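Local coordinates for putative cytoplasmic protein (Salmonella typhimurium LT2, PDB 2Q02) that is of unknown function but binds zinc in a xylose isomerase-like TIM barrel and may act as an isomerase, at residues S46-N58 against E88-R100. Sequence-based numbering, arbitrary orientation.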
loop_
_atom_site.group_PDB
_atom_site.type_symbol
_atom_site.label_atom_id
_atom_site.label_comp_id
_atom_site.label_asym_id
_atom_site.label_seq_id
_atom_site.Cartn_x
_atom_site.Cartn_y
_atom_site.Cartn_z
ATOM N N SER A 46 -2.228 16.918 -3.024
ATOM C CA SER A 46 -1.029 17.192 -2.235
ATOM C C SER A 46 -0.960 16.204 -1.083
ATOM O O SER A 46 -1.969 15.916 -0.443
ATOM C CB SER A 46 -1.057 18.631 -1.702
ATOM O OG SER A 46 -0.184 18.810 -0.595
ATOM N N VAL A 47 0.238 15.706 -0.806
ATOM C CA VAL A 47 0.451 14.783 0.319
ATOM C C VAL A 47 0.008 15.395 1.660
ATOM O O VAL A 47 -0.510 14.679 2.536
ATOM C CB VAL A 47 1.942 14.317 0.413
ATOM C CG1 VAL A 47 2.257 13.610 1.735
ATOM C CG2 VAL A 47 2.283 13.401 -0.744
ATOM N N THR A 48 0.206 16.708 1.804
ATOM C CA THR A 48 -0.082 17.434 3.044
ATOM C C THR A 48 -1.277 18.390 2.907
ATOM O O THR A 48 -1.471 19.257 3.763
ATOM C CB THR A 48 1.146 18.251 3.486
ATOM O OG1 THR A 48 1.495 19.153 2.445
ATOM C CG2 THR A 48 2.345 17.368 3.741
ATOM N N ASP A 49 -2.088 18.200 1.858
ATOM C CA ASP A 49 -3.111 19.183 1.447
ATOM C C ASP A 49 -2.503 20.591 1.402
ATOM O O ASP A 49 -1.471 20.795 0.760
ATOM C CB ASP A 49 -4.334 19.153 2.369
ATOM C CG ASP A 49 -4.978 17.804 2.439
ATOM O OD1 ASP A 49 -4.811 17.019 1.477
ATOM O OD2 ASP A 49 -5.643 17.541 3.469
ATOM N N ASP A 50 -3.130 21.543 2.087
ATOM C CA ASP A 50 -2.596 22.887 2.223
ATOM C C ASP A 50 -1.702 23.082 3.465
ATOM O O ASP A 50 -1.305 24.208 3.748
ATOM C CB ASP A 50 -3.756 23.905 2.234
ATOM C CG ASP A 50 -4.773 23.657 3.372
ATOM O OD1 ASP A 50 -4.761 22.558 3.991
ATOM O OD2 ASP A 50 -5.598 24.570 3.635
ATOM N N LEU A 51 -1.382 22.018 4.203
ATOM C CA LEU A 51 -0.487 22.144 5.368
ATOM C C LEU A 51 0.978 22.072 4.952
ATOM O O LEU A 51 1.313 21.526 3.900
ATOM C CB LEU A 51 -0.745 21.058 6.429
ATOM C CG LEU A 51 -2.134 21.047 7.079
ATOM C CD1 LEU A 51 -2.284 19.862 8.019
ATOM C CD2 LEU A 51 -2.428 22.345 7.814
ATOM N N ASN A 52 1.853 22.622 5.787
ATOM C CA ASN A 52 3.295 22.445 5.592
ATOM C C ASN A 52 3.784 21.212 6.339
ATOM O O ASN A 52 3.021 20.573 7.051
ATOM C CB ASN A 52 4.096 23.704 5.969
ATOM C CG ASN A 52 4.195 23.948 7.473
ATOM O OD1 ASN A 52 4.060 23.041 8.289
ATOM N ND2 ASN A 52 4.461 25.193 7.833
ATOM N N TYR A 53 5.056 20.875 6.171
ATOM C CA TYR A 53 5.592 19.620 6.726
ATOM C C TYR A 53 5.561 19.561 8.256
ATOM O O TYR A 53 5.213 18.530 8.849
ATOM C CB TYR A 53 7.045 19.408 6.281
ATOM C CG TYR A 53 7.244 19.108 4.815
ATOM C CD1 TYR A 53 6.289 18.400 4.076
ATOM C CD2 TYR A 53 8.416 19.505 4.171
ATOM C CE1 TYR A 53 6.485 18.131 2.730
ATOM C CE2 TYR A 53 8.626 19.229 2.834
ATOM C CZ TYR A 53 7.657 18.543 2.117
ATOM O OH TYR A 53 7.869 18.268 0.785
ATOM N N ASN A 54 5.958 20.664 8.869
ATOM C CA ASN A 54 5.954 20.818 10.317
ATOM C C ASN A 54 4.568 20.630 10.945
ATOM O O ASN A 54 4.413 19.983 11.989
ATOM C CB ASN A 54 6.455 22.224 10.657
ATOM C CG ASN A 54 7.341 22.251 11.868
ATOM O OD1 ASN A 54 6.986 22.806 12.909
ATOM N ND2 ASN A 54 8.519 21.650 11.737
ATOM N N GLN A 55 3.563 21.211 10.303
ATOM C CA GLN A 55 2.195 21.076 10.758
ATOM C C GLN A 55 1.808 19.595 10.780
ATOM O O GLN A 55 1.260 19.110 11.766
ATOM C CB GLN A 55 1.257 21.916 9.875
ATOM C CG GLN A 55 1.403 23.430 10.090
ATOM C CD GLN A 55 0.596 24.261 9.096
ATOM O OE1 GLN A 55 0.901 24.321 7.905
ATOM N NE2 GLN A 55 -0.435 24.914 9.594
ATOM N N VAL A 56 2.147 18.877 9.716
ATOM C CA VAL A 56 1.783 17.469 9.579
ATOM C C VAL A 56 2.534 16.592 10.584
ATOM O O VAL A 56 1.962 15.660 11.148
ATOM C CB VAL A 56 2.033 16.979 8.144
ATOM C CG1 VAL A 56 1.687 15.489 7.996
ATOM C CG2 VAL A 56 1.210 17.787 7.172
ATOM N N ARG A 57 3.812 16.899 10.799
ATOM C CA ARG A 57 4.616 16.225 11.825
ATOM C C ARG A 57 4.011 16.398 13.206
ATOM O O ARG A 57 3.872 15.428 13.946
ATOM C CB ARG A 57 6.036 16.796 11.888
ATOM C CG ARG A 57 7.059 16.184 10.949
ATOM C CD ARG A 57 8.459 16.525 11.449
ATOM N NE ARG A 57 9.476 16.402 10.402
ATOM C CZ ARG A 57 10.441 15.471 10.332
ATOM N NH1 ARG A 57 10.591 14.527 11.262
ATOM N NH2 ARG A 57 11.283 15.496 9.305
ATOM N N ASN A 58 3.669 17.640 13.549
ATOM C CA ASN A 58 3.058 17.950 14.850
ATOM C C ASN A 58 1.726 17.254 15.067
ATOM O O ASN A 58 1.439 16.822 16.186
ATOM C CB ASN A 58 2.867 19.458 15.026
ATOM C CG ASN A 58 4.188 20.209 15.089
ATOM O OD1 ASN A 58 5.261 19.631 14.902
ATOM N ND2 ASN A 58 4.115 21.503 15.347
ATOM N N GLU A 88 11.635 12.758 -6.599
ATOM C CA GLU A 88 12.334 13.660 -5.680
ATOM C C GLU A 88 11.352 14.525 -4.848
ATOM O O GLU A 88 11.566 14.782 -3.649
ATOM C CB GLU A 88 13.297 14.571 -6.461
ATOM C CG GLU A 88 14.478 13.844 -7.153
ATOM C CD GLU A 88 15.387 14.781 -7.962
ATOM O OE1 GLU A 88 14.888 15.850 -8.376
ATOM O OE2 GLU A 88 16.589 14.451 -8.168
ATOM N N GLY A 89 10.285 14.993 -5.492
ATOM C CA GLY A 89 9.247 15.756 -4.807
ATOM C C GLY A 89 8.567 14.935 -3.739
ATOM O O GLY A 89 8.306 15.430 -2.659
ATOM N N LEU A 90 8.308 13.671 -4.048
ATOM C CA LEU A 90 7.685 12.752 -3.106
ATOM C C LEU A 90 8.641 12.272 -2.004
ATOM O O LEU A 90 8.196 11.983 -0.880
ATOM C CB LEU A 90 7.079 11.550 -3.828
ATOM C CG LEU A 90 5.765 11.809 -4.559
ATOM C CD1 LEU A 90 5.469 10.705 -5.600
ATOM C CD2 LEU A 90 4.597 11.950 -3.575
ATOM N N LEU A 91 9.938 12.177 -2.325
ATOM C CA LEU A 91 10.968 11.903 -1.322
ATOM C C LEU A 91 11.118 13.049 -0.318
ATOM O O LEU A 91 11.278 12.798 0.876
ATOM C CB LEU A 91 12.297 11.569 -1.991
ATOM C CG LEU A 91 12.339 10.172 -2.639
ATOM C CD1 LEU A 91 13.521 10.056 -3.589
ATOM C CD2 LEU A 91 12.390 9.037 -1.580
ATOM N N ARG A 92 11.038 14.295 -0.785
ATOM C CA ARG A 92 10.972 15.452 0.128
ATOM C C ARG A 92 9.754 15.384 1.039
ATOM O O ARG A 92 9.852 15.704 2.237
ATOM C CB ARG A 92 10.859 16.782 -0.630
ATOM C CG ARG A 92 12.110 17.265 -1.282
ATOM C CD ARG A 92 11.849 18.534 -2.091
ATOM N NE ARG A 92 12.344 18.342 -3.455
ATOM C CZ ARG A 92 11.662 18.563 -4.577
ATOM N NH1 ARG A 92 10.428 19.045 -4.552
ATOM N NH2 ARG A 92 12.235 18.325 -5.745
ATOM N N ASP A 93 8.608 15.034 0.443
ATOM C CA ASP A 93 7.341 14.926 1.169
ATOM C C ASP A 93 7.424 13.895 2.290
ATOM O O ASP A 93 6.945 14.124 3.400
ATOM C CB ASP A 93 6.200 14.540 0.206
ATOM C CG ASP A 93 5.718 15.704 -0.632
ATOM O OD1 ASP A 93 6.040 16.870 -0.283
ATOM O OD2 ASP A 93 5.009 15.447 -1.638
ATOM N N ALA A 94 8.037 12.757 1.970
ATOM C CA ALA A 94 8.202 11.655 2.917
ATOM C C ALA A 94 9.161 12.052 4.029
ATOM O O ALA A 94 8.856 11.874 5.218
ATOM C CB ALA A 94 8.677 10.375 2.194
ATOM N N GLN A 95 10.295 12.624 3.649
ATOM C CA GLN A 95 11.260 13.106 4.614
ATOM C C GLN A 95 10.636 14.182 5.522
ATOM O O GLN A 95 10.800 14.140 6.747
ATOM C CB GLN A 95 12.482 13.636 3.876
ATOM C CG GLN A 95 13.641 14.042 4.749
ATOM C CD GLN A 95 14.770 14.557 3.924
ATOM O OE1 GLN A 95 14.582 15.401 3.037
ATOM N NE2 GLN A 95 15.958 14.034 4.174
ATOM N N GLY A 96 9.898 15.120 4.925
ATOM C CA GLY A 96 9.291 16.225 5.659
ATOM C C GLY A 96 8.207 15.856 6.648
ATOM O O GLY A 96 8.138 16.443 7.728
ATOM N N VAL A 97 7.341 14.905 6.292
ATOM C CA VAL A 97 6.276 14.468 7.232
ATOM C C VAL A 97 6.763 13.403 8.206
ATOM O O VAL A 97 6.081 13.095 9.166
ATOM C CB VAL A 97 4.992 13.951 6.518
ATOM C CG1 VAL A 97 4.438 15.029 5.582
ATOM C CG2 VAL A 97 5.243 12.624 5.790
ATOM N N GLY A 98 7.941 12.842 7.951
ATOM C CA GLY A 98 8.480 11.763 8.776
ATOM C C GLY A 98 8.012 10.378 8.339
ATOM O O GLY A 98 7.970 9.443 9.155
ATOM N N ALA A 99 7.672 10.236 7.055
ATOM C CA ALA A 99 7.263 8.948 6.517
ATOM C C ALA A 99 8.473 8.018 6.359
ATOM O O ALA A 99 9.553 8.414 5.895
ATOM C CB ALA A 99 6.555 9.113 5.202
ATOM N N ARG A 100 8.270 6.773 6.749
ATOM C CA ARG A 100 9.310 5.759 6.742
ATOM C C ARG A 100 9.633 5.288 5.318
ATOM O O ARG A 100 10.786 5.044 4.974
ATOM C CB ARG A 100 8.793 4.558 7.551
ATOM C CG ARG A 100 9.791 3.423 7.732
ATOM C CD ARG A 100 9.359 2.513 8.918
ATOM N NE ARG A 100 8.669 1.286 8.489
ATOM C CZ ARG A 100 7.885 0.545 9.269
ATOM N NH1 ARG A 100 7.630 0.882 10.532
ATOM N NH2 ARG A 100 7.339 -0.547 8.775
HETATM O O HOH W 1 2.444 16.503 -2.191
#
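Two successive outer helices of the TIM barrel meet where Tyr53, in the first turn of helix 53-62, lies against the last turns of helix 81-97. The axes of segments 53-58 and 88-97 approach to 9.0 Å, crossing at -46°. The Tyr53 ring lies over Gly96, whose CA sits 3.9 Å from the ring centroid in a CH-pi contact over one face; the absence of a side chain at Gly96 lets the ring come this close. With CG anti to its carbonyl carbon (chi1 -69°), Tyr53 runs alongside the helix toward Asp93, and its OH donates to Asp93 OD1 at 2.5 Å. That oxygen lies at the ring edge, is met on its anti side, and belongs to a carboxylate turned 74° from the ring. The other oxygen, Asp93 OD2, takes a hydrogen bond from a water that in turn accepts from Val47 N, so one carboxylate grips both the tyrosine and the loop before its helix. Val97 CG1 fills an apolar corner beside the ring, 3.6 Å from Thr48 CG2 and 3.7 Å from Val56 CG1, while Val47 CG2 touches Leu90 CD2. Thr48 OG1 is turned back to its own loop, donating to Leu51 O. On the solvent side, the Arg57 chain, extended from CG to NE, reaches the helix's C-terminal carbonyls, with NE 3.0 Å from Gly96 O. A Schellman motif with Gly98 as C-prime residue ends that helix, and a capping box of Asn52 and Gln55 starts the other. Inward, Val47 and Val97 pack on Ile70 and Ile67 of strand 66-73, and Leu90 rests on Leu102 of strand 101-104, so the pair packs on the outside of the barrel strands, away from the zinc held by Glu139, Asp170, His197 and Glu245.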